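Local coordinates for periplasmic oligopeptide-binding protein (Burkholderia pseudomallei, PDB 3ZS6) that binds oligopeptides in the periplasm, holding them in a cleft, probably to deliver them to an ABC transporter for uptake, at residues K100-V108 and W406-M414; E252-A260 and Y488-R497. All blocks are in the same frame, centred on the assembly; numbering follows the deposited sequence.

Interaction 1 of 2, residues K100-V108 and W406-M414; sequences KYTILVEFV and WFADYNDAM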
loop_
_atom_site.group_PDB
_atom_site.type_symbol
_atom_site.label_atom_id
_atom_site.label_comp_id
_atom_site.label_asym_id
_atom_site.label_seq_id
_atom_site.Cartn_x
_atom_site.Cartn_y
_atom_site.Cartn_z
ATOM N N LYS A 100 6.899 6.886 9.100
ATOM C CA LYS A 100 7.334 6.627 7.731
ATOM C C LYS A 100 6.215 6.889 6.725
ATOM O O LYS A 100 6.384 6.653 5.528
ATOM C CB LYS A 100 7.846 5.188 7.583
ATOM C CG LYS A 100 9.184 4.933 8.268
ATOM C CD LYS A 100 10.255 5.837 7.682
ATOM C CE LYS A 100 11.661 5.388 8.081
ATOM N NZ LYS A 100 12.711 6.242 7.434
ATOM N N TYR A 101 5.069 7.370 7.202
ATOM C CA TYR A 101 3.934 7.586 6.308
ATOM C C TYR A 101 3.399 9.006 6.327
ATOM O O TYR A 101 2.190 9.215 6.328
ATOM C CB TYR A 101 2.797 6.597 6.598
ATOM C CG TYR A 101 2.204 5.979 5.341
ATOM C CD1 TYR A 101 2.791 4.861 4.758
ATOM C CD2 TYR A 101 1.076 6.519 4.733
ATOM C CE1 TYR A 101 2.270 4.289 3.619
ATOM C CE2 TYR A 101 0.534 5.946 3.578
ATOM C CZ TYR A 101 1.143 4.825 3.033
ATOM O OH TYR A 101 0.649 4.231 1.894
ATOM N N THR A 102 4.298 9.984 6.315
ATOM C CA THR A 102 3.878 11.384 6.281
ATOM C C THR A 102 3.244 11.782 4.941
ATOM O O THR A 102 2.658 12.854 4.818
ATOM C CB THR A 102 5.053 12.332 6.596
ATOM O OG1 THR A 102 6.138 12.056 5.706
ATOM C CG2 THR A 102 5.529 12.148 8.042
ATOM N N ILE A 103 3.360 10.917 3.937
ATOM C CA ILE A 103 2.862 11.247 2.600
ATOM C C ILE A 103 1.377 11.628 2.583
ATOM O O ILE A 103 0.977 12.524 1.841
ATOM C CB ILE A 103 3.121 10.111 1.582
ATOM C CG1 ILE A 103 2.510 8.795 2.079
ATOM C CG2 ILE A 103 4.633 9.958 1.320
ATOM C CD1 ILE A 103 2.586 7.651 1.079
ATOM N N LEU A 104 0.563 10.958 3.396
ATOM C CA LEU A 104 -0.877 11.224 3.388
ATOM C C LEU A 104 -1.253 12.594 3.954
ATOM O O LEU A 104 -2.210 13.215 3.495
ATOM C CB LEU A 104 -1.659 10.123 4.126
ATOM C CG LEU A 104 -1.814 8.812 3.356
ATOM C CD1 LEU A 104 -2.715 7.833 4.110
ATOM C CD2 LEU A 104 -2.351 9.075 1.964
ATOM N N VAL A 105 -0.501 13.068 4.941
ATOM C CA VAL A 105 -0.799 14.365 5.535
ATOM C C VAL A 105 -0.107 15.478 4.749
ATOM O O VAL A 105 -0.346 16.663 4.966
ATOM C CB VAL A 105 -0.388 14.411 7.021
ATOM C CG1 VAL A 105 1.122 14.597 7.149
ATOM C CG2 VAL A 105 -1.144 15.519 7.748
ATOM N N GLU A 106 0.729 15.082 3.801
ATOM C CA GLU A 106 1.529 16.038 3.046
ATOM C C GLU A 106 0.679 17.014 2.229
ATOM O O GLU A 106 1.127 18.122 1.927
ATOM C CB GLU A 106 2.517 15.299 2.140
ATOM C CG GLU A 106 3.886 15.937 2.044
ATOM C CD GLU A 106 4.872 15.061 1.287
ATOM O OE1 GLU A 106 5.264 14.004 1.825
ATOM O OE2 GLU A 106 5.248 15.423 0.152
ATOM N N PHE A 107 -0.541 16.615 1.874
ATOM C CA PHE A 107 -1.417 17.497 1.098
ATOM C C PHE A 107 -1.960 18.634 1.964
ATOM O O PHE A 107 -2.414 19.659 1.450
ATOM C CB PHE A 107 -2.594 16.729 0.482
ATOM C CG PHE A 107 -2.199 15.717 -0.555
ATOM C CD1 PHE A 107 -0.868 15.398 -0.772
ATOM C CD2 PHE A 107 -3.168 15.084 -1.319
ATOM C CE1 PHE A 107 -0.512 14.459 -1.730
ATOM C CE2 PHE A 107 -2.819 14.148 -2.279
ATOM C CZ PHE A 107 -1.489 13.836 -2.485
ATOM N N VAL A 108 -1.920 18.448 3.280
ATOM C CA VAL A 108 -2.457 19.448 4.195
ATOM C C VAL A 108 -1.547 20.672 4.315
ATOM O O VAL A 108 -0.320 20.563 4.269
ATOM C CB VAL A 108 -2.742 18.851 5.579
ATOM C CG1 VAL A 108 -3.366 19.897 6.491
ATOM C CG2 VAL A 108 -3.664 17.644 5.442
ATOM N N TRP A 406 3.492 -1.759 -4.479
ATOM C CA TRP A 406 2.700 -0.665 -3.921
ATOM C C TRP A 406 1.234 -0.829 -4.304
ATOM O O TRP A 406 0.915 -1.039 -5.476
ATOM C CB TRP A 406 3.238 0.668 -4.449
ATOM C CG TRP A 406 2.588 1.904 -3.888
ATOM C CD1 TRP A 406 1.647 2.686 -4.496
ATOM C CD2 TRP A 406 2.861 2.515 -2.623
ATOM N NE1 TRP A 406 1.309 3.744 -3.686
ATOM C CE2 TRP A 406 2.045 3.668 -2.531
ATOM C CE3 TRP A 406 3.711 2.202 -1.555
ATOM C CZ2 TRP A 406 2.048 4.500 -1.411
ATOM C CZ3 TRP A 406 3.719 3.038 -0.442
ATOM C CH2 TRP A 406 2.893 4.173 -0.381
ATOM N N PHE A 407 0.358 -0.756 -3.303
ATOM C CA PHE A 407 -1.093 -0.714 -3.493
ATOM C C PHE A 407 -1.544 0.734 -3.431
ATOM O O PHE A 407 -1.156 1.470 -2.514
ATOM C CB PHE A 407 -1.808 -1.483 -2.370
ATOM C CG PHE A 407 -2.122 -2.908 -2.713
ATOM C CD1 PHE A 407 -1.145 -3.888 -2.630
ATOM C CD2 PHE A 407 -3.400 -3.272 -3.120
ATOM C CE1 PHE A 407 -1.432 -5.203 -2.951
ATOM C CE2 PHE A 407 -3.698 -4.591 -3.441
ATOM C CZ PHE A 407 -2.713 -5.555 -3.356
ATOM N N ALA A 408 -2.359 1.155 -4.391
ATOM C CA ALA A 408 -2.876 2.519 -4.379
ATOM C C ALA A 408 -3.589 2.805 -3.054
ATOM O O ALA A 408 -4.329 1.953 -2.559
ATOM C CB ALA A 408 -3.837 2.716 -5.541
ATOM N N ASP A 409 -3.376 3.995 -2.491
ATOM C CA ASP A 409 -4.066 4.410 -1.262
ATOM C C ASP A 409 -5.395 5.080 -1.606
ATOM O O ASP A 409 -6.248 5.290 -0.737
ATOM C CB ASP A 409 -3.211 5.391 -0.445
ATOM C CG ASP A 409 -2.015 4.722 0.227
ATOM O OD1 ASP A 409 -2.075 3.505 0.495
ATOM O OD2 ASP A 409 -1.012 5.417 0.484
ATOM N N TYR A 410 -5.541 5.428 -2.882
ATOM C CA TYR A 410 -6.725 6.096 -3.404
ATOM C C TYR A 410 -6.611 6.051 -4.914
ATOM O O TYR A 410 -5.525 5.817 -5.445
ATOM C CB TYR A 410 -6.805 7.546 -2.918
ATOM C CG TYR A 410 -5.521 8.331 -3.075
ATOM C CD1 TYR A 410 -5.237 9.019 -4.255
ATOM C CD2 TYR A 410 -4.586 8.383 -2.045
ATOM C CE1 TYR A 410 -4.054 9.745 -4.399
ATOM C CE2 TYR A 410 -3.400 9.099 -2.179
ATOM C CZ TYR A 410 -3.140 9.776 -3.358
ATOM O OH TYR A 410 -1.967 10.490 -3.488
ATOM N N ASN A 411 -7.721 6.264 -5.611
ATOM C CA ASN A 411 -7.728 6.051 -7.052
ATOM C C ASN A 411 -7.330 7.300 -7.811
ATOM O O ASN A 411 -8.159 7.947 -8.445
ATOM C CB ASN A 411 -9.089 5.536 -7.536
ATOM C CG ASN A 411 -9.067 5.117 -9.001
ATOM O OD1 ASN A 411 -8.093 5.362 -9.722
ATOM N ND2 ASN A 411 -10.145 4.486 -9.450
ATOM N N ASP A 412 -6.051 7.643 -7.718
ATOM C CA ASP A 412 -5.485 8.716 -8.513
ATOM C C ASP A 412 -3.988 8.498 -8.663
ATOM O O ASP A 412 -3.334 7.956 -7.766
ATOM C CB ASP A 412 -5.758 10.083 -7.891
ATOM C CG ASP A 412 -5.186 11.214 -8.726
ATOM O OD1 ASP A 412 -5.771 11.513 -9.788
ATOM O OD2 ASP A 412 -4.143 11.791 -8.334
ATOM N N ALA A 413 -3.447 8.926 -9.798
ATOM C CA ALA A 413 -2.040 8.681 -10.107
ATOM C C ALA A 413 -1.091 9.197 -9.025
ATOM O O ALA A 413 0.032 8.705 -8.900
ATOM C CB ALA A 413 -1.680 9.282 -11.471
ATOM N N MET A 414 -1.534 10.186 -8.252
ATOM C CA MET A 414 -0.681 10.787 -7.228
ATOM C C MET A 414 -0.153 9.764 -6.212
ATOM O O MET A 414 0.935 9.932 -5.675
ATOM C CB MET A 414 -1.406 11.928 -6.495
ATOM C CG MET A 414 -1.424 13.265 -7.254
ATOM S SD MET A 414 0.206 13.864 -7.785
ATOM C CE MET A 414 0.949 14.333 -6.233
#

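Interaction 2 of 2, residues E252-A260 and Y488-R497; sequences ELRPGLQLA and YTLTNYIDMR. With GOL (glycerol), chain E.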
loop_
_atom_site.group_PDB
_atom_site.type_symbol
_atom_site.label_atom_id
_atom_site.label_comp_id
_atom_site.label_asym_id
_atom_site.label_seq_id
_atom_site.Cartn_x
_atom_site.Cartn_y
_atom_site.Cartn_z
ATOM N N GLU A 252 -15.443 -19.589 -5.253
ATOM C CA GLU A 252 -14.756 -19.115 -4.050
ATOM C C GLU A 252 -13.471 -18.375 -4.438
ATOM O O GLU A 252 -12.969 -17.519 -3.695
ATOM C CB GLU A 252 -14.461 -20.272 -3.085
ATOM C CG GLU A 252 -15.727 -20.973 -2.596
ATOM C CD GLU A 252 -15.462 -22.069 -1.585
ATOM O OE1 GLU A 252 -14.277 -22.342 -1.293
ATOM O OE2 GLU A 252 -16.444 -22.656 -1.078
ATOM N N LEU A 253 -12.940 -18.703 -5.609
ATOM C CA LEU A 253 -11.770 -17.994 -6.127
ATOM C C LEU A 253 -12.264 -16.658 -6.674
ATOM O O LEU A 253 -12.886 -16.613 -7.735
ATOM C CB LEU A 253 -11.075 -18.819 -7.224
ATOM C CG LEU A 253 -9.929 -18.169 -8.019
ATOM C CD1 LEU A 253 -9.043 -17.363 -7.120
ATOM C CD2 LEU A 253 -9.105 -19.218 -8.770
ATOM N N ARG A 254 -12.018 -15.581 -5.930
ATOM C CA ARG A 254 -12.528 -14.266 -6.303
ATOM C C ARG A 254 -11.506 -13.558 -7.186
ATOM O O ARG A 254 -10.425 -13.189 -6.726
ATOM C CB ARG A 254 -12.839 -13.433 -5.061
ATOM C CG ARG A 254 -13.560 -14.197 -3.952
ATOM C CD ARG A 254 -14.933 -14.745 -4.406
ATOM N NE ARG A 254 -15.516 -15.561 -3.345
ATOM C CZ ARG A 254 -16.644 -15.282 -2.700
ATOM N NH1 ARG A 254 -17.363 -14.207 -3.021
ATOM N NH2 ARG A 254 -17.057 -16.090 -1.735
ATOM N N PRO A 255 -11.848 -13.368 -8.463
ATOM C CA PRO A 255 -10.873 -12.936 -9.466
ATOM C C PRO A 255 -10.877 -11.432 -9.697
ATOM O O PRO A 255 -11.867 -10.758 -9.398
ATOM C CB PRO A 255 -11.392 -13.611 -10.725
ATOM C CG PRO A 255 -12.896 -13.503 -10.566
ATOM C CD PRO A 255 -13.163 -13.644 -9.070
ATOM N N GLY A 256 -9.777 -10.935 -10.256
ATOM C CA GLY A 256 -9.673 -9.566 -10.727
ATOM C C GLY A 256 -8.242 -9.046 -10.645
ATOM O O GLY A 256 -7.361 -9.706 -10.095
ATOM N N LEU A 257 -8.011 -7.862 -11.200
ATOM C CA LEU A 257 -6.738 -7.175 -11.039
ATOM C C LEU A 257 -6.900 -6.065 -10.000
ATOM O O LEU A 257 -8.004 -5.569 -9.770
ATOM C CB LEU A 257 -6.274 -6.586 -12.369
ATOM C CG LEU A 257 -5.926 -7.556 -13.499
ATOM C CD1 LEU A 257 -5.866 -6.815 -14.831
ATOM C CD2 LEU A 257 -4.617 -8.284 -13.219
ATOM N N GLN A 258 -5.797 -5.680 -9.370
ATOM C CA GLN A 258 -5.827 -4.611 -8.379
ATOM C C GLN A 258 -5.110 -3.372 -8.894
ATOM O O GLN A 258 -4.357 -3.456 -9.864
ATOM C CB GLN A 258 -5.197 -5.086 -7.070
ATOM C CG GLN A 258 -6.196 -5.766 -6.140
ATOM C CD GLN A 258 -5.528 -6.665 -5.119
ATOM O OE1 GLN A 258 -4.338 -6.962 -5.223
ATOM N NE2 GLN A 258 -6.296 -7.111 -4.130
ATOM N N LEU A 259 -5.360 -2.227 -8.257
ATOM C CA LEU A 259 -4.599 -1.016 -8.546
ATOM C C LEU A 259 -3.315 -1.097 -7.730
ATOM O O LEU A 259 -3.158 -0.419 -6.713
ATOM C CB LEU A 259 -5.389 0.249 -8.191
ATOM C CG LEU A 259 -6.551 0.635 -9.114
ATOM C CD1 LEU A 259 -7.326 1.845 -8.569
ATOM C CD2 LEU A 259 -6.059 0.899 -10.542
ATOM N N ALA A 260 -2.405 -1.953 -8.175
ATOM C CA ALA A 260 -1.219 -2.264 -7.396
ATOM C C ALA A 260 -0.133 -2.796 -8.324
ATOM O O ALA A 260 -0.427 -3.521 -9.276
ATOM C CB ALA A 260 -1.565 -3.291 -6.298
ATOM N N TYR A 488 -18.876 -9.744 -0.236
ATOM C CA TYR A 488 -17.654 -9.536 -1.021
ATOM C C TYR A 488 -18.019 -9.051 -2.422
ATOM O O TYR A 488 -18.909 -9.614 -3.058
ATOM C CB TYR A 488 -16.847 -10.843 -1.114
ATOM C CG TYR A 488 -15.392 -10.673 -1.533
ATOM C CD1 TYR A 488 -15.025 -10.651 -2.882
ATOM C CD2 TYR A 488 -14.386 -10.539 -0.578
ATOM C CE1 TYR A 488 -13.697 -10.500 -3.268
ATOM C CE2 TYR A 488 -13.052 -10.376 -0.951
ATOM C CZ TYR A 488 -12.713 -10.360 -2.296
ATOM O OH TYR A 488 -11.396 -10.209 -2.663
ATOM N N THR A 489 -17.345 -8.009 -2.906
ATOM C CA THR A 489 -17.571 -7.543 -4.277
ATOM C C THR A 489 -16.282 -7.608 -5.082
ATOM O O THR A 489 -15.195 -7.776 -4.524
ATOM C CB THR A 489 -18.094 -6.093 -4.337
ATOM O OG1 THR A 489 -16.991 -5.185 -4.220
ATOM C CG2 THR A 489 -19.122 -5.827 -3.226
ATOM N N LEU A 490 -16.400 -7.470 -6.398
ATOM C CA LEU A 490 -15.224 -7.540 -7.258
ATOM C C LEU A 490 -14.820 -6.155 -7.752
ATOM O O LEU A 490 -14.075 -6.029 -8.723
ATOM C CB LEU A 490 -15.479 -8.481 -8.442
ATOM C CG LEU A 490 -15.928 -9.903 -8.076
ATOM C CD1 LEU A 490 -16.169 -10.744 -9.333
ATOM C CD2 LEU A 490 -14.922 -10.581 -7.148
ATOM N N THR A 491 -15.306 -5.117 -7.079
ATOM C CA THR A 491 -15.062 -3.751 -7.537
ATOM C C THR A 491 -14.209 -2.905 -6.577
ATOM O O THR A 491 -13.959 -1.730 -6.838
ATOM C CB THR A 491 -16.385 -3.027 -7.820
ATOM O OG1 THR A 491 -17.129 -2.913 -6.603
ATOM C CG2 THR A 491 -17.210 -3.808 -8.845
ATOM N N ASN A 492 -13.764 -3.503 -5.472
ATOM C CA ASN A 492 -12.866 -2.825 -4.528
ATOM C C ASN A 492 -11.412 -2.899 -5.028
ATOM O O ASN A 492 -10.618 -3.726 -4.569
ATOM C CB ASN A 492 -13.009 -3.452 -3.133
ATOM C CG ASN A 492 -12.400 -2.598 -2.029
ATOM O OD1 ASN A 492 -11.254 -2.148 -2.123
ATOM N ND2 ASN A 492 -13.168 -2.387 -0.962
ATOM N N TYR A 493 -11.073 -2.025 -5.972
ATOM C CA TYR A 493 -9.807 -2.113 -6.698
ATOM C C TYR A 493 -8.536 -1.833 -5.877
ATOM O O TYR A 493 -7.434 -2.209 -6.284
ATOM C CB TYR A 493 -9.850 -1.218 -7.948
ATOM C CG TYR A 493 -11.014 -1.541 -8.865
ATOM C CD1 TYR A 493 -11.110 -2.785 -9.488
ATOM C CD2 TYR A 493 -12.021 -0.616 -9.096
ATOM C CE1 TYR A 493 -12.179 -3.090 -10.327
ATOM C CE2 TYR A 493 -13.096 -0.912 -9.931
ATOM C CZ TYR A 493 -13.168 -2.148 -10.543
ATOM O OH TYR A 493 -14.228 -2.439 -11.371
ATOM N N ILE A 494 -8.666 -1.176 -4.729
ATOM C CA ILE A 494 -7.488 -0.995 -3.886
ATOM C C ILE A 494 -7.433 -2.041 -2.780
ATOM O O ILE A 494 -6.558 -2.010 -1.926
ATOM C CB ILE A 494 -7.352 0.438 -3.323
ATOM C CG1 ILE A 494 -8.392 0.727 -2.250
ATOM C CG2 ILE A 494 -7.417 1.471 -4.446
ATOM C CD1 ILE A 494 -8.143 2.063 -1.544
ATOM N N ASP A 495 -8.371 -2.981 -2.824
ATOM C CA ASP A 495 -8.402 -4.105 -1.891
ATOM C C ASP A 495 -8.379 -3.682 -0.424
ATOM O O ASP A 495 -7.640 -4.249 0.391
ATOM C CB ASP A 495 -7.286 -5.121 -2.182
ATOM C CG ASP A 495 -7.468 -6.426 -1.397
ATOM O OD1 ASP A 495 -8.608 -6.736 -0.973
ATOM O OD2 ASP A 495 -6.480 -7.142 -1.198
ATOM N N MET A 496 -9.193 -2.684 -0.092
ATOM C CA MET A 496 -9.373 -2.282 1.294
ATOM C C MET A 496 -10.749 -2.763 1.754
ATOM O O MET A 496 -11.751 -2.032 1.677
ATOM C CB MET A 496 -9.201 -0.767 1.459
ATOM C CG MET A 496 -7.728 -0.309 1.610
ATOM S SD MET A 496 -6.949 -0.859 3.158
ATOM C CE MET A 496 -5.698 -2.027 2.600
ATOM N N ARG A 497 -10.787 -4.008 2.208
ATOM C CA ARG A 497 -12.048 -4.675 2.515
ATOM C C ARG A 497 -12.162 -4.952 4.006
ATOM O O ARG A 497 -11.556 -5.889 4.524
ATOM C CB ARG A 497 -12.161 -5.980 1.706
ATOM C CG ARG A 497 -12.161 -5.779 0.166
ATOM C CD ARG A 497 -12.046 -7.120 -0.573
ATOM N NE ARG A 497 -12.598 -7.085 -1.933
ATOM C CZ ARG A 497 -11.877 -6.973 -3.049
ATOM N NH1 ARG A 497 -10.548 -6.862 -2.994
ATOM N NH2 ARG A 497 -12.492 -6.959 -4.229
HETATM C C1 GOL E . -19.818 -10.817 -6.875
HETATM O O1 GOL E . -20.240 -9.539 -6.453
HETATM C C2 GOL E . -18.888 -11.430 -5.833
HETATM O O2 GOL E . -19.566 -11.655 -4.617
HETATM C C3 GOL E . -18.356 -12.750 -6.368
HETATM O O3 GOL E . -17.137 -13.034 -5.732
HETATM O O HOH W 1 -10.584 -10.548 -5.091
HETATM O O HOH W 2 -19.687 -12.721 -1.025
HETATM O O HOH W 3 -11.742 -8.702 -6.987
HETATM O O HOH W 4 -10.681 -6.437 -8.388
#

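Interaction 1 of 2, residues K100-V108 and W406-M414
Leu104 and Asp409 mark the nearest approach of the two backbones, 8.8 Å between CA atoms, so the irregular helical turns of 102-107 meet the end of strand 401-407 and its following loop through side chains alone. Tyr101 and Asp409 reach for each other from opposite directions, and Tyr101 OH donates a hydrogen bond to Asp409 OD2 at 2.5 Å, a length to be read with caution. That oxygen lies at the edge of the phenol ring, whose plane is turned 53° from the carboxylate. Trp406 joins them with CH2, 3.2 Å from Tyr101 OH; its CG lies anti to the backbone N (chi1 -176°), which brings the far end of the indole, CZ2 and CH2, up to Tyr101 and Ile103. Ile103 CD1 lies over one face of the Tyr101 ring near its rim and 3.8 Å from Trp406 CH2, at the edge of the indole. Farther along, Phe107 CZ meets Tyr410 OH at 3.5 Å, and Met414 CB sits at the edge of the phenylalanine ring. Leu148 of helix 145-148 packs on both Phe107 and Tyr410. Asp409 OD1 hydrogen-bonds the bound peptide's backbone, and Tyr101 OH bonds it weakly: this buried polar-aromatic cluster belongs to the peptide-binding cleft of a family 5 solute-binding protein.

Interaction 2 of 2, residues E252-A260 and Y488-R497
Leu259 N donates to Tyr493 O at 2.9 Å, an almost perfectly straight bond (178°) and the one direct backbone link between 252-260 and 488-497. Around it the Leu259 side chain packs CG on Tyr493 CB and CD1 on Ile494 CG2, while the Tyr493 ring has Leu257 O at its edge. Gln258 NE2 comes to 2.9 Å from Asp495 OD2, but the approach is crowded and a bond uncertain. Arg479 forms a salt bridge to that same carboxylate oxygen, and Arg497 NH1 forms another to Asp495 OD1. At the other end Arg254 CB lies 3.5 Å from Tyr488 CE1, and Arg254 CG sits off-centre over the ring in a CH-pi contact. A bend at chi2 (-61°) then turns CD and the guanidinium to a glycerol, probably from the crystallisation liquor: Arg254 NH1 donates to its O3 (3.0 Å), and its O2 donates to Tyr488 O. Water 1 also joins the segments, bonded to Tyr488 OH at 2.6 Å and donating to Arg254 O. Arg254 NH2 is bound to Val481 O and Tyr488 OH to Arg479. The loop 488-497, between strands 485-486 and 503-504, lies along strand 253-258, which pairs antiparallel with strand 470-480, while Met496 packs on helix 26-35.

Two contacts of one chain illustrate how chemistry follows depth. Interaction 1 is almost wholly buried beside the bound peptide and relies on aromatic and aliphatic side chains around one direct hydrogen bond. Interaction 2 is only partly buried and covers more surface; it combines a direct backbone hydrogen bond and a charged Asp495 site with bridges through waters, several of them weak, and a glycerol. Each contributes one segment to the same mixed sheet: 406-407 ends strand 401-407, and 252-260 carries strand 253-258. Ala408 N probably hydrogen-bonds Leu259 O at 2.9 Å. Phe407, whose backbone bonds the peptide, has its ring packed on Gln258 and Asp495, and Met496 of interaction 2 touches an acidic peptide side chain.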